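Long-range contacts in RabGDI protein (Plasmodium falciparum 3D7, PDB 3P1W), which probably acts as a Rab GDP-dissociation inhibitor, holding Rab GTPases in their GDP-bound state during vesicle transport: residues V119-Y124 with Q342-Q347; Y362-S367 with A435-E440; K94-G99 with P247-L252; C329-S334 with K397-L402; A214-D219 with L230-L235. One frame throughout, in Å; residues are numbered along the deposited sequence. Where two conformers were deposited one is given.

Contact 1: V119-Y124 with Q342-Q347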
# COMPACT_ATOMS: atom_id res chain seq x y z
N VAL A 119 13.54 8.38 0.26
CA VAL A 119 12.39 8.96 0.96
C VAL A 119 11.44 9.60 -0.03
O VAL A 119 11.86 10.18 -1.04
CB VAL A 119 12.84 9.99 2.05
CG1 VAL A 119 13.42 11.26 1.42
CG2 VAL A 119 11.70 10.35 2.99
N VAL A 120 10.16 9.48 0.27
CA VAL A 120 9.14 10.20 -0.44
C VAL A 120 9.17 11.63 0.06
O VAL A 120 9.16 11.86 1.26
CB VAL A 120 7.76 9.55 -0.22
CG1 VAL A 120 6.64 10.41 -0.79
CG2 VAL A 120 7.75 8.15 -0.89
N GLU A 121 9.22 12.58 -0.85
CA GLU A 121 9.61 13.95 -0.47
C GLU A 121 8.54 14.73 0.26
O GLU A 121 8.86 15.70 0.95
CB GLU A 121 10.12 14.74 -1.68
CG GLU A 121 11.43 14.21 -2.22
CD GLU A 121 12.09 15.12 -3.24
OE1 GLU A 121 11.44 16.02 -3.81
OE2 GLU A 121 13.29 14.92 -3.48
N GLY A 122 7.27 14.33 0.14
CA GLY A 122 6.24 15.00 0.89
C GLY A 122 4.97 14.23 1.09
O GLY A 122 4.65 13.32 0.34
N SER A 123 4.26 14.61 2.14
CA SER A 123 2.98 14.01 2.50
C SER A 123 1.97 15.14 2.60
O SER A 123 2.22 16.12 3.32
CB SER A 123 3.10 13.36 3.87
OG SER A 123 4.28 12.59 4.00
N TYR A 124 0.86 15.00 1.88
CA TYR A 124 -0.17 16.03 1.76
C TYR A 124 -1.52 15.43 2.11
O TYR A 124 -1.76 14.20 1.93
CB TYR A 124 -0.22 16.63 0.34
CG TYR A 124 1.04 17.41 0.03
CD1 TYR A 124 1.06 18.79 0.17
CD2 TYR A 124 2.22 16.75 -0.32
CE1 TYR A 124 2.22 19.51 -0.06
CE2 TYR A 124 3.42 17.47 -0.53
CZ TYR A 124 3.41 18.84 -0.39
OH TYR A 124 4.56 19.58 -0.61
N GLN A 342 6.84 21.57 -5.60
CA GLN A 342 7.68 21.02 -6.65
C GLN A 342 8.36 19.71 -6.23
O GLN A 342 9.45 19.38 -6.72
CB GLN A 342 8.73 22.06 -7.14
CG GLN A 342 8.13 23.32 -7.80
CD GLN A 342 7.34 22.99 -9.06
OE1 GLN A 342 6.10 23.01 -9.06
NE2 GLN A 342 8.05 22.69 -10.16
N THR A 343 7.70 18.96 -5.36
CA THR A 343 8.27 17.67 -4.89
C THR A 343 8.42 16.66 -6.03
O THR A 343 7.61 16.63 -6.97
CB THR A 343 7.46 17.04 -3.75
OG1 THR A 343 6.06 17.03 -4.09
CG2 THR A 343 7.71 17.82 -2.44
N ASN A 344 9.47 15.85 -5.94
CA ASN A 344 9.76 14.83 -6.96
C ASN A 344 9.09 13.50 -6.64
O ASN A 344 9.07 12.58 -7.47
CB ASN A 344 11.27 14.64 -7.10
CG ASN A 344 11.94 15.82 -7.75
OD1 ASN A 344 11.43 16.36 -8.73
ND2 ASN A 344 13.07 16.25 -7.21
N SER A 345 8.59 13.40 -5.42
CA SER A 345 7.73 12.32 -5.02
C SER A 345 6.82 12.82 -3.89
O SER A 345 7.23 13.63 -3.04
CB SER A 345 8.55 11.11 -4.59
OG SER A 345 9.50 11.47 -3.60
N CYS A 346 5.57 12.38 -3.89
CA CYS A 346 4.68 12.74 -2.80
C CYS A 346 3.47 11.83 -2.76
O CYS A 346 3.22 11.06 -3.69
CB CYS A 346 4.24 14.24 -2.87
SG CYS A 346 3.21 14.70 -4.23
N GLN A 347 2.79 11.87 -1.62
CA GLN A 347 1.53 11.17 -1.35
C GLN A 347 0.48 12.23 -0.97
O GLN A 347 0.77 13.15 -0.18
CB GLN A 347 1.70 10.20 -0.19
CG GLN A 347 0.42 9.40 0.20
CD GLN A 347 0.71 8.31 1.24
OE1 GLN A 347 0.12 7.23 1.23
NE2 GLN A 347 1.65 8.59 2.11

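Contact 2: Y362-S367 with A435-E440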
# COMPACT_ATOMS: atom_id res chain seq x y z
N TYR A 362 -6.69 8.44 -3.05
CA TYR A 362 -5.26 8.58 -2.83
C TYR A 362 -4.55 8.93 -4.13
O TYR A 362 -4.95 8.51 -5.19
CB TYR A 362 -4.69 7.29 -2.26
CG TYR A 362 -5.47 6.71 -1.08
CD1 TYR A 362 -5.07 6.97 0.23
CD2 TYR A 362 -6.61 5.91 -1.27
CE1 TYR A 362 -5.75 6.44 1.31
CE2 TYR A 362 -7.31 5.39 -0.19
CZ TYR A 362 -6.88 5.65 1.09
OH TYR A 362 -7.57 5.16 2.17
N ILE A 363 -3.47 9.71 -4.03
CA ILE A 363 -2.63 10.03 -5.18
C ILE A 363 -1.16 9.87 -4.78
O ILE A 363 -0.72 10.50 -3.80
CB ILE A 363 -2.84 11.45 -5.71
CG1 ILE A 363 -4.32 11.76 -5.88
CG2 ILE A 363 -2.00 11.66 -6.97
CD1 ILE A 363 -4.65 13.21 -6.37
N ASN A 364 -0.43 9.02 -5.49
CA ASN A 364 1.03 8.95 -5.35
C ASN A 364 1.71 9.58 -6.54
O ASN A 364 1.20 9.50 -7.64
CB ASN A 364 1.48 7.52 -5.18
CG ASN A 364 1.29 7.05 -3.76
OD1 ASN A 364 1.04 7.86 -2.85
ND2 ASN A 364 1.39 5.74 -3.55
N LEU A 365 2.85 10.22 -6.30
CA LEU A 365 3.59 10.88 -7.35
C LEU A 365 5.03 10.38 -7.24
O LEU A 365 5.61 10.42 -6.14
CB LEU A 365 3.51 12.41 -7.18
CG LEU A 365 4.23 13.37 -8.10
CD1 LEU A 365 5.75 13.38 -7.91
CD2 LEU A 365 3.88 13.16 -9.59
N VAL A 366 5.57 9.91 -8.38
CA VAL A 366 6.96 9.51 -8.50
C VAL A 366 7.54 9.96 -9.83
O VAL A 366 6.82 10.34 -10.75
CB VAL A 366 7.10 7.99 -8.31
CG1 VAL A 366 6.89 7.61 -6.83
CG2 VAL A 366 6.11 7.28 -9.21
N SER A 367 8.87 9.96 -9.91
CA SER A 367 9.53 10.59 -11.04
C SER A 367 10.93 10.03 -11.23
O SER A 367 11.24 8.93 -10.77
CB SER A 367 9.57 12.11 -10.80
OG SER A 367 10.38 12.43 -9.68
N ALA A 435 -7.21 0.28 -2.60
CA ALA A 435 -6.91 1.58 -3.13
C ALA A 435 -5.86 2.38 -2.34
O ALA A 435 -5.40 3.40 -2.84
CB ALA A 435 -8.23 2.43 -3.23
N THR A 436 -5.50 1.95 -1.13
CA THR A 436 -4.61 2.80 -0.30
C THR A 436 -3.25 3.04 -1.02
O THR A 436 -2.79 2.18 -1.75
CB THR A 436 -4.38 2.23 1.10
OG1 THR A 436 -3.78 0.93 1.03
CG2 THR A 436 -5.73 2.09 1.86
N SER A 437 -2.62 4.16 -0.72
CA SER A 437 -1.39 4.60 -1.40
C SER A 437 -0.15 4.13 -0.62
O SER A 437 1.00 4.44 -0.99
CB SER A 437 -1.43 6.12 -1.51
OG SER A 437 -1.79 6.69 -0.26
N HIS A 438 -0.39 3.44 0.49
CA HIS A 438 0.67 2.92 1.33
C HIS A 438 0.43 1.44 1.57
O HIS A 438 -0.63 0.88 1.20
CB HIS A 438 0.79 3.70 2.66
CG HIS A 438 -0.52 3.96 3.35
ND1 HIS A 438 -1.10 3.06 4.22
CD2 HIS A 438 -1.33 5.05 3.33
CE1 HIS A 438 -2.22 3.57 4.69
NE2 HIS A 438 -2.39 4.78 4.16
N PHE A 439 1.39 0.80 2.22
CA PHE A 439 1.48 -0.67 2.15
C PHE A 439 0.80 -1.41 3.32
O PHE A 439 0.69 -2.65 3.29
CB PHE A 439 2.95 -1.08 2.07
CG PHE A 439 3.22 -2.27 1.20
CD1 PHE A 439 3.73 -2.09 -0.08
CD2 PHE A 439 3.06 -3.57 1.69
CE1 PHE A 439 4.01 -3.19 -0.88
CE2 PHE A 439 3.31 -4.66 0.91
CZ PHE A 439 3.78 -4.49 -0.39
N GLU A 440 0.34 -0.70 4.33
CA GLU A 440 -0.07 -1.34 5.59
C GLU A 440 -1.10 -2.46 5.41
O GLU A 440 -0.95 -3.55 5.97
CB GLU A 440 -0.64 -0.34 6.60
CG GLU A 440 -0.98 -1.02 7.92
CD GLU A 440 -1.88 -0.23 8.82
OE1 GLU A 440 -2.17 0.96 8.54
OE2 GLU A 440 -2.30 -0.83 9.85

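Contact 3: K94-G99 with P247-L252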
# COMPACT_ATOMS: atom_id res chain seq x y z
N LYS A 94 2.62 1.50 -4.03
CA LYS A 94 2.31 1.78 -2.64
C LYS A 94 3.58 2.19 -1.92
O LYS A 94 4.58 1.46 -1.92
CB LYS A 94 1.68 0.57 -1.99
CG LYS A 94 0.21 0.34 -2.38
CD LYS A 94 -0.32 -0.99 -1.98
CE LYS A 94 -1.81 -1.17 -2.36
NZ LYS A 94 -2.82 -0.58 -1.40
N PHE A 95 3.53 3.32 -1.25
CA PHE A 95 4.66 3.71 -0.41
C PHE A 95 4.69 2.96 0.94
O PHE A 95 3.70 2.42 1.41
CB PHE A 95 4.64 5.22 -0.17
CG PHE A 95 4.72 6.06 -1.39
CD1 PHE A 95 5.45 5.68 -2.50
CD2 PHE A 95 4.10 7.30 -1.41
CE1 PHE A 95 5.55 6.52 -3.60
CE2 PHE A 95 4.20 8.12 -2.52
CZ PHE A 95 4.93 7.72 -3.61
N ILE A 96 5.86 2.93 1.57
CA ILE A 96 6.10 2.08 2.73
C ILE A 96 6.47 2.92 3.95
O ILE A 96 7.39 3.74 3.90
CB ILE A 96 7.22 1.10 2.35
CG1 ILE A 96 6.74 0.18 1.23
CG2 ILE A 96 7.73 0.29 3.56
CD1 ILE A 96 7.87 -0.41 0.41
N LEU A 97 5.73 2.75 5.04
CA LEU A 97 5.98 3.48 6.27
C LEU A 97 7.29 3.00 6.91
O LEU A 97 7.46 1.79 7.15
CB LEU A 97 4.79 3.31 7.23
CG LEU A 97 4.78 4.18 8.51
CD1 LEU A 97 4.59 5.68 8.21
CD2 LEU A 97 3.69 3.70 9.48
N VAL A 98 8.21 3.93 7.15
CA VAL A 98 9.54 3.60 7.71
C VAL A 98 9.43 2.73 8.96
O VAL A 98 10.17 1.76 9.10
CB VAL A 98 10.34 4.87 8.01
CG1 VAL A 98 11.64 4.53 8.84
CG2 VAL A 98 10.69 5.55 6.73
N GLY A 99 8.46 3.02 9.83
CA GLY A 99 8.30 2.26 11.08
C GLY A 99 7.31 1.09 11.02
O GLY A 99 7.02 0.47 12.05
N PRO A 247 7.52 10.24 6.47
CA PRO A 247 7.75 8.94 7.08
C PRO A 247 7.65 7.76 6.09
O PRO A 247 7.56 6.62 6.51
CB PRO A 247 6.65 8.84 8.14
CG PRO A 247 5.54 9.64 7.57
CD PRO A 247 6.14 10.70 6.68
N PHE A 248 7.66 8.04 4.79
CA PHE A 248 7.49 7.01 3.77
C PHE A 248 8.71 6.88 2.87
O PHE A 248 9.37 7.88 2.54
CB PHE A 248 6.27 7.28 2.87
CG PHE A 248 4.99 7.34 3.63
CD1 PHE A 248 4.30 6.18 3.95
CD2 PHE A 248 4.48 8.56 4.05
CE1 PHE A 248 3.11 6.25 4.70
CE2 PHE A 248 3.29 8.62 4.78
CZ PHE A 248 2.62 7.48 5.09
N ILE A 249 8.98 5.63 2.47
CA ILE A 249 10.03 5.31 1.50
C ILE A 249 9.50 4.48 0.36
O ILE A 249 8.41 3.89 0.44
CB ILE A 249 11.23 4.57 2.15
CG1 ILE A 249 10.79 3.27 2.85
CG2 ILE A 249 11.95 5.52 3.11
CD1 ILE A 249 11.97 2.47 3.47
N TYR A 250 10.30 4.43 -0.71
CA TYR A 250 9.97 3.71 -1.92
C TYR A 250 11.30 3.36 -2.58
O TYR A 250 12.26 4.14 -2.50
CB TYR A 250 9.14 4.63 -2.82
CG TYR A 250 8.53 4.07 -4.09
CD1 TYR A 250 7.48 3.17 -4.07
CD2 TYR A 250 8.94 4.56 -5.33
CE1 TYR A 250 6.91 2.74 -5.25
CE2 TYR A 250 8.37 4.14 -6.50
CZ TYR A 250 7.37 3.23 -6.46
OH TYR A 250 6.83 2.84 -7.68
N PRO A 251 11.40 2.16 -3.16
CA PRO A 251 12.69 1.76 -3.70
C PRO A 251 13.04 2.45 -4.99
O PRO A 251 12.16 2.74 -5.78
CB PRO A 251 12.53 0.26 -3.97
CG PRO A 251 11.23 -0.14 -3.43
CD PRO A 251 10.40 1.09 -3.22
N LEU A 252 14.33 2.67 -5.20
CA LEU A 252 14.81 3.09 -6.49
C LEU A 252 14.36 2.07 -7.53
O LEU A 252 14.53 0.85 -7.35
CB LEU A 252 16.34 3.23 -6.46
CG LEU A 252 17.05 3.76 -7.70
CD1 LEU A 252 16.56 5.16 -8.02
CD2 LEU A 252 18.57 3.76 -7.49

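Contact 4: C329-S334 with K397-L402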
# COMPACT_ATOMS: atom_id res chain seq x y z
N CYS A 329 -5.63 5.18 -11.95
CA CYS A 329 -5.35 5.95 -13.14
C CYS A 329 -3.94 6.45 -13.04
O CYS A 329 -3.64 7.30 -12.20
CB CYS A 329 -6.32 7.14 -13.27
SG CYS A 329 -6.09 7.97 -14.88
N ILE A 330 -3.07 5.90 -13.88
CA ILE A 330 -1.69 6.34 -14.02
C ILE A 330 -1.63 7.49 -15.02
O ILE A 330 -2.09 7.35 -16.16
CB ILE A 330 -0.80 5.17 -14.48
CG1 ILE A 330 -0.80 4.05 -13.42
CG2 ILE A 330 0.63 5.68 -14.82
CD1 ILE A 330 -0.27 2.67 -13.89
N CYS A 331 -1.05 8.62 -14.60
CA CYS A 331 -1.03 9.83 -15.41
C CYS A 331 0.41 10.31 -15.59
O CYS A 331 1.14 10.48 -14.61
CB CYS A 331 -1.76 10.96 -14.71
SG CYS A 331 -3.43 10.57 -14.18
N ILE A 332 0.82 10.49 -16.84
CA ILE A 332 2.11 11.09 -17.13
C ILE A 332 1.91 12.59 -17.10
O ILE A 332 1.05 13.12 -17.84
CB ILE A 332 2.64 10.66 -18.50
CG1 ILE A 332 3.01 9.16 -18.48
CG2 ILE A 332 3.89 11.44 -18.86
CD1 ILE A 332 3.39 8.60 -19.82
N LEU A 333 2.70 13.26 -16.28
CA LEU A 333 2.70 14.74 -16.18
C LEU A 333 4.00 15.35 -16.70
O LEU A 333 5.06 14.70 -16.68
CB LEU A 333 2.53 15.17 -14.72
CG LEU A 333 1.44 14.51 -13.87
CD1 LEU A 333 1.40 15.07 -12.44
CD2 LEU A 333 0.11 14.65 -14.55
N SER A 334 3.90 16.61 -17.18
CA SER A 334 5.04 17.40 -17.64
C SER A 334 5.79 18.08 -16.49
O SER A 334 6.92 18.55 -16.68
CB SER A 334 4.54 18.54 -18.57
OG SER A 334 3.51 18.12 -19.46
N LYS A 397 -12.42 15.01 -9.88
CA LYS A 397 -11.90 16.09 -9.03
C LYS A 397 -10.44 15.83 -8.62
O LYS A 397 -9.60 16.71 -8.71
CB LYS A 397 -12.80 16.34 -7.81
CG LYS A 397 -12.75 17.77 -7.30
N PRO A 398 -10.12 14.59 -8.19
CA PRO A 398 -8.72 14.33 -7.93
C PRO A 398 -7.79 14.59 -9.12
O PRO A 398 -6.69 15.12 -8.95
CB PRO A 398 -8.70 12.84 -7.56
CG PRO A 398 -10.06 12.58 -7.01
CD PRO A 398 -10.99 13.49 -7.76
N LEU A 399 -8.21 14.19 -10.32
CA LEU A 399 -7.42 14.41 -11.52
C LEU A 399 -7.20 15.90 -11.79
O LEU A 399 -6.16 16.27 -12.31
CB LEU A 399 -8.06 13.77 -12.74
CG LEU A 399 -8.03 12.25 -12.82
CD1 LEU A 399 -8.97 11.74 -13.96
CD2 LEU A 399 -6.61 11.74 -13.00
N GLU A 400 -8.18 16.73 -11.42
CA GLU A 400 -8.03 18.19 -11.57
C GLU A 400 -6.92 18.79 -10.73
O GLU A 400 -6.49 19.91 -11.00
CB GLU A 400 -9.35 18.92 -11.25
CG GLU A 400 -10.44 18.64 -12.23
CD GLU A 400 -11.77 19.32 -11.86
OE1 GLU A 400 -11.84 20.08 -10.86
OE2 GLU A 400 -12.76 19.04 -12.55
N LEU A 401 -6.45 18.06 -9.71
CA LEU A 401 -5.34 18.52 -8.91
C LEU A 401 -3.99 18.46 -9.61
O LEU A 401 -3.05 19.09 -9.15
CB LEU A 401 -5.24 17.71 -7.61
CG LEU A 401 -6.44 17.75 -6.67
CD1 LEU A 401 -6.26 16.69 -5.59
CD2 LEU A 401 -6.55 19.19 -6.08
N LEU A 402 -3.89 17.72 -10.72
CA LEU A 402 -2.58 17.28 -11.24
C LEU A 402 -1.90 18.22 -12.25
O LEU A 402 -0.76 17.98 -12.64
CB LEU A 402 -2.72 15.91 -11.90
CG LEU A 402 -3.31 14.78 -11.04
CD1 LEU A 402 -3.34 13.46 -11.84
CD2 LEU A 402 -2.53 14.63 -9.70

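Contact 5: A214-D219 with L230-L235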
# COMPACT_ATOMS: atom_id res chain seq x y z
N ALA A 214 -2.62 8.90 11.59
CA ALA A 214 -2.92 7.54 12.05
C ALA A 214 -3.15 6.54 10.89
O ALA A 214 -3.13 5.31 11.10
CB ALA A 214 -4.13 7.56 12.98
N LEU A 215 -3.38 7.06 9.69
CA LEU A 215 -3.49 6.26 8.45
C LEU A 215 -4.63 5.25 8.44
O LEU A 215 -4.57 4.17 7.81
CB LEU A 215 -2.15 5.61 8.11
CG LEU A 215 -1.01 6.62 7.88
CD1 LEU A 215 0.30 5.87 7.70
CD2 LEU A 215 -1.28 7.60 6.69
N TYR A 216 -5.72 5.64 9.09
CA TYR A 216 -6.93 4.84 9.07
C TYR A 216 -7.73 5.12 7.79
O TYR A 216 -7.55 6.13 7.12
CB TYR A 216 -7.79 5.17 10.26
CG TYR A 216 -7.33 4.64 11.61
CD1 TYR A 216 -7.18 3.27 11.84
CD2 TYR A 216 -7.13 5.52 12.68
CE1 TYR A 216 -6.80 2.79 13.12
CE2 TYR A 216 -6.76 5.06 13.94
CZ TYR A 216 -6.60 3.70 14.15
OH TYR A 216 -6.23 3.26 15.41
N LEU A 217 -8.65 4.20 7.50
CA LEU A 217 -9.49 4.25 6.29
C LEU A 217 -10.86 4.88 6.53
O LEU A 217 -11.55 5.24 5.60
CB LEU A 217 -9.70 2.82 5.78
CG LEU A 217 -8.44 1.96 5.62
CD1 LEU A 217 -8.78 0.75 4.76
CD2 LEU A 217 -7.28 2.74 5.01
N ASN A 218 -11.25 4.97 7.80
CA ASN A 218 -12.56 5.49 8.17
C ASN A 218 -12.49 5.95 9.63
O ASN A 218 -11.43 5.87 10.25
CB ASN A 218 -13.63 4.42 7.95
CG ASN A 218 -13.40 3.18 8.80
OD1 ASN A 218 -13.18 3.27 10.00
ND2 ASN A 218 -13.43 2.01 8.17
N ASP A 219 -13.62 6.38 10.17
CA ASP A 219 -13.65 6.94 11.53
C ASP A 219 -14.14 5.96 12.62
O ASP A 219 -14.47 6.41 13.72
CB ASP A 219 -14.48 8.22 11.54
CG ASP A 219 -13.84 9.34 10.71
OD1 ASP A 219 -12.60 9.32 10.46
OD2 ASP A 219 -14.59 10.25 10.31
N LEU A 230 -3.12 6.33 19.51
CA LEU A 230 -1.96 7.05 19.99
C LEU A 230 -0.68 6.39 19.50
O LEU A 230 0.26 7.08 19.10
CB LEU A 230 -1.99 7.15 21.53
CG LEU A 230 -3.07 8.07 22.10
CD1 LEU A 230 -3.25 7.83 23.62
CD2 LEU A 230 -2.74 9.54 21.83
N GLU A 231 -0.63 5.06 19.52
CA GLU A 231 0.56 4.33 19.07
C GLU A 231 0.84 4.61 17.60
O GLU A 231 1.98 4.79 17.19
CB GLU A 231 0.40 2.81 19.27
CG GLU A 231 0.48 2.36 20.72
CD GLU A 231 1.89 2.33 21.28
OE1 GLU A 231 2.80 2.98 20.71
OE2 GLU A 231 2.09 1.67 22.32
N ARG A 232 -0.22 4.65 16.81
CA ARG A 232 -0.10 4.88 15.37
C ARG A 232 0.35 6.30 15.07
O ARG A 232 1.22 6.52 14.22
CB ARG A 232 -1.43 4.58 14.69
CG ARG A 232 -1.75 3.08 14.65
CD ARG A 232 -3.16 2.85 14.23
NE ARG A 232 -3.35 3.10 12.81
CZ ARG A 232 -3.13 2.20 11.84
NH1 ARG A 232 -2.70 0.97 12.11
NH2 ARG A 232 -3.34 2.55 10.58
N ILE A 233 -0.24 7.26 15.76
CA ILE A 233 0.17 8.67 15.61
C ILE A 233 1.62 8.83 16.06
O ILE A 233 2.42 9.40 15.34
CB ILE A 233 -0.78 9.64 16.36
CG1 ILE A 233 -2.18 9.56 15.75
CG2 ILE A 233 -0.27 11.09 16.26
CD1 ILE A 233 -3.22 10.45 16.39
N LYS A 234 1.97 8.26 17.21
CA LYS A 234 3.37 8.29 17.65
C LYS A 234 4.31 7.64 16.64
O LYS A 234 5.38 8.17 16.36
CB LYS A 234 3.54 7.61 19.02
CG LYS A 234 4.83 8.05 19.70
CD LYS A 234 4.92 7.58 21.15
CE LYS A 234 5.06 6.08 21.24
NZ LYS A 234 6.14 5.56 20.36
N LEU A 235 3.90 6.52 16.07
CA LEU A 235 4.70 5.82 15.06
C LEU A 235 4.95 6.67 13.82
O LEU A 235 6.07 6.68 13.30
CB LEU A 235 4.07 4.49 14.67
CG LEU A 235 4.92 3.57 13.76
CD1 LEU A 235 6.10 2.95 14.51
CD2 LEU A 235 4.04 2.49 13.15

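Contact 1: V119-Y124 with Q342-Q347
The backbone N of E121 reaches the hydroxyl oxygen of S345, N to OG 3.0 Å, while the carbonyl O of the same serine takes a weak share of it. With chi1 at 53°, OG is tucked between the serine's own N and carbonyl carbon, which brings it to this N-H; OG is also bonded to Q369. In return, the carboxylate of E121 takes the N-H of N344. OE1 lies 2.9 Å from N344 N along a nearly straight bond (172°), the donor standing well above the carboxylate plane, while the amide of N344 runs alongside. Past these turns the chains become neighbouring parallel strands of the large mixed sheet, paired at S123 and Q347: Q347 N binds G122 O, and Y124 N binds Q347 O at 2.8 Å. Glycine suits position 122, where the ring of Y124 lies close against the backbone. That ring brings CE2 to 4.1 Å from C346 CB, with the cysteine SG set obliquely to it, and its OH, bonded to N341, comes near the methyl CG2 of T343. V120 CG1 rests 3.6 Å from C346 CA, a branched apolar group fitted against buried backbone.

Contact 2: Y362-S367 with A435-E440
Y362 and N364, two residues apart on one strand and both directed at the loop 435-440, make this contact in different ways: the tyrosine by packing, the asparagine by a hydrogen bond. The packing centres on the phenol ring. T436 CA stands 3.7 Å from the ring centroid and only 11° off its normal, a CH-pi contact over the middle of one face. The peptide N of S437 lies over the same ring, whereas the carbonyl O of A435 approaches CD2 obliquely at 3.2 Å. Farther out, the methyl CG2 of T436 runs alongside the phenol and meets OH at 3.6 Å. S437 OG sits 3.3 Å from CD1 of Y362, and that hydroxyl finds its polar partner in Q347. A large flat side chain suits this place because it can support three successive loop residues.

The polar part is one well-directed bond. N364 ND2 donates to S437 O over 2.9 Å at 172°; the acceptor lies in the amide plane, and the donor meets a lone pair in the carbonyl plane. This fixes the rotation of the amide, whose ND2 also binds P93 O. OD1 faces S437 CB at 3.3 Å and is buried without a polar partner in the model.

The whole is a loop laid on one face of a beta-sheet: the antiparallel strand 361-367, in the large mixed sheet, receives the irregular connection that leads into helix 440-454.

Contact 3: K94-G99 with P247-L252
Strands 96-97 and 248-251 pair antiparallel at one end of the large mixed sheet; two backbone bonds join them and a third follows just past their ends. I96 and I249 form a hydrogen-bonded pair, N to O 2.9 Å in both directions, with each donor in the carbonyl plane of its acceptor. One step on, L97 faces F248 as a non-hydrogen-bonded pair, and then V98 N meets P247 O at 2.8 Å and 179°. Proline, lacking an N-H, can still serve here because it gives only its carbonyl.

Apolar contacts fill both faces. On the side of I96 and I249, the branched side chain of I249 extends CG2 to V98 CG2, 3.8 Å away, and F243 and W117 pack nearby. On the other side, the chi1 of L97 (-172°), together with the turn at chi2, sets CD1 over the face of the F248 ring in a CH-pi contact, 4.3 Å from its centroid; the same methyl touches P247 CB. Leucine, flexible and forked, can meet both rings with one branch.

The aromatic pair lies farther along. F95 turns its edge to the face of Y250, an offset edge-to-face arrangement with the planes at 78°, while the tyrosine hydroxyl is bonded to D90. Closest of all in this pair are F95 CD1 and Y250 CD1, 3.6 Å apart.

Contact 4: C329-S334 with K397-L402
C331 and L402 meet where a short helix and the turn after it pack on a beta-sheet: helix 396-400 covers strand 320-333, an antiparallel member of the large mixed sheet, through side chains that all point off one strand face. C331 itself shows how. Its CB, directed at the segment 397-402, comes within 4.1 Å of the methyl CD1 of L402. With chi1 at -52°, SG is anti to the carbonyl carbon and stands out from the strand, and this tip presses against two leucine methyls at once, 3.7 Å from L402 CD1 and 3.6 Å from L399 CD2. The slim, weakly polar thiol suits the place, since it can reach the notch where the two methyls meet and asks for no hydrogen-bonding partner; none crosses this contact.

Two residues along the strand in each direction, the same face continues the packing. C329 adds its own sulfur, with SG 4.2 Å from L399 CD2, so one methyl of that leucine touches both cysteines. L399 also rests on V382 of the adjoining strand 378-385, which widens the helix's footing. At the other end, L333 crosses L402 at about a right angle, bringing CD2 to 4.1 Å from L402 CB. Both methyls of L333 border the carbonyl O of L402, the nearer being L333 CD1 at 3.6 Å.

Contact 5: A214-D219 with L230-L235
Just past helix 203-213, the CA of A214 lies 4.8 Å from the CA of I233, and L215 then takes positive phi (62°), turning the chain away from helix 226-243. The C-terminal end of helix 203-213 and the loop after it thus pack on helix 226-243, in the helical part of the protein, and an arginine of the second helix holds the end of the first.

R232 grips a single acceptor side-on. NE and NH2 both donate to A214 O, each at 2.8 Å, and both lie in its carbonyl plane. Because the two N-H groups converge on one oxygen, each bond is bent, and the oxygen also sits somewhat out of the guanidinium plane. Backbone carbonyls at the end of a helix have no further turn to bond to, so a two-pronged donor is apt here. The chain of R232 is bent at chi3 (73°), folding the guanidinium back onto the turn. NH2 also forms a salt bridge with E440, whose carboxylate probably balances its charge and helps to hold the group in position.

The guanidinium lies nearly flat over one face of the Y216 ring. The planes are 17° apart, and CZ of R232 stands 4.4 Å from the ring centroid, off-centre, a stacked cation-pi pair. A tyrosine offers both a face for the charge and a hydroxyl, the latter bonded to T229.

Beside this polar grip, the small A214 brings the backbone after the first helix close to helix 226-243, its CB 3.9 Å from I233 CG1. At the rim of the tyrosine, R232 CD touches Y216 OH at 3.3 Å.

In the fold
All five contacts are largely buried, yet their depth differs: contacts 2 and 3 have centres about 6 and 9 Å from the centre of the chain, contacts 1, 4 and 5 farther out. Contacts 1 to 4 all reach the large mixed sheet. Contacts 1 and 3 join strands within it and rely on backbone bonds, while contacts 2 and 4 lay a loop and a short helix against it by side chains, the former with one amide bond, the latter wholly apolar. Contact 5 instead joins a helix to the loop after another helix through a charged side chain. S437 ties contact 2 to Q347 of contact 1 and F95 of contact 3, and E440 of contact 2 reaches R232 of contact 5.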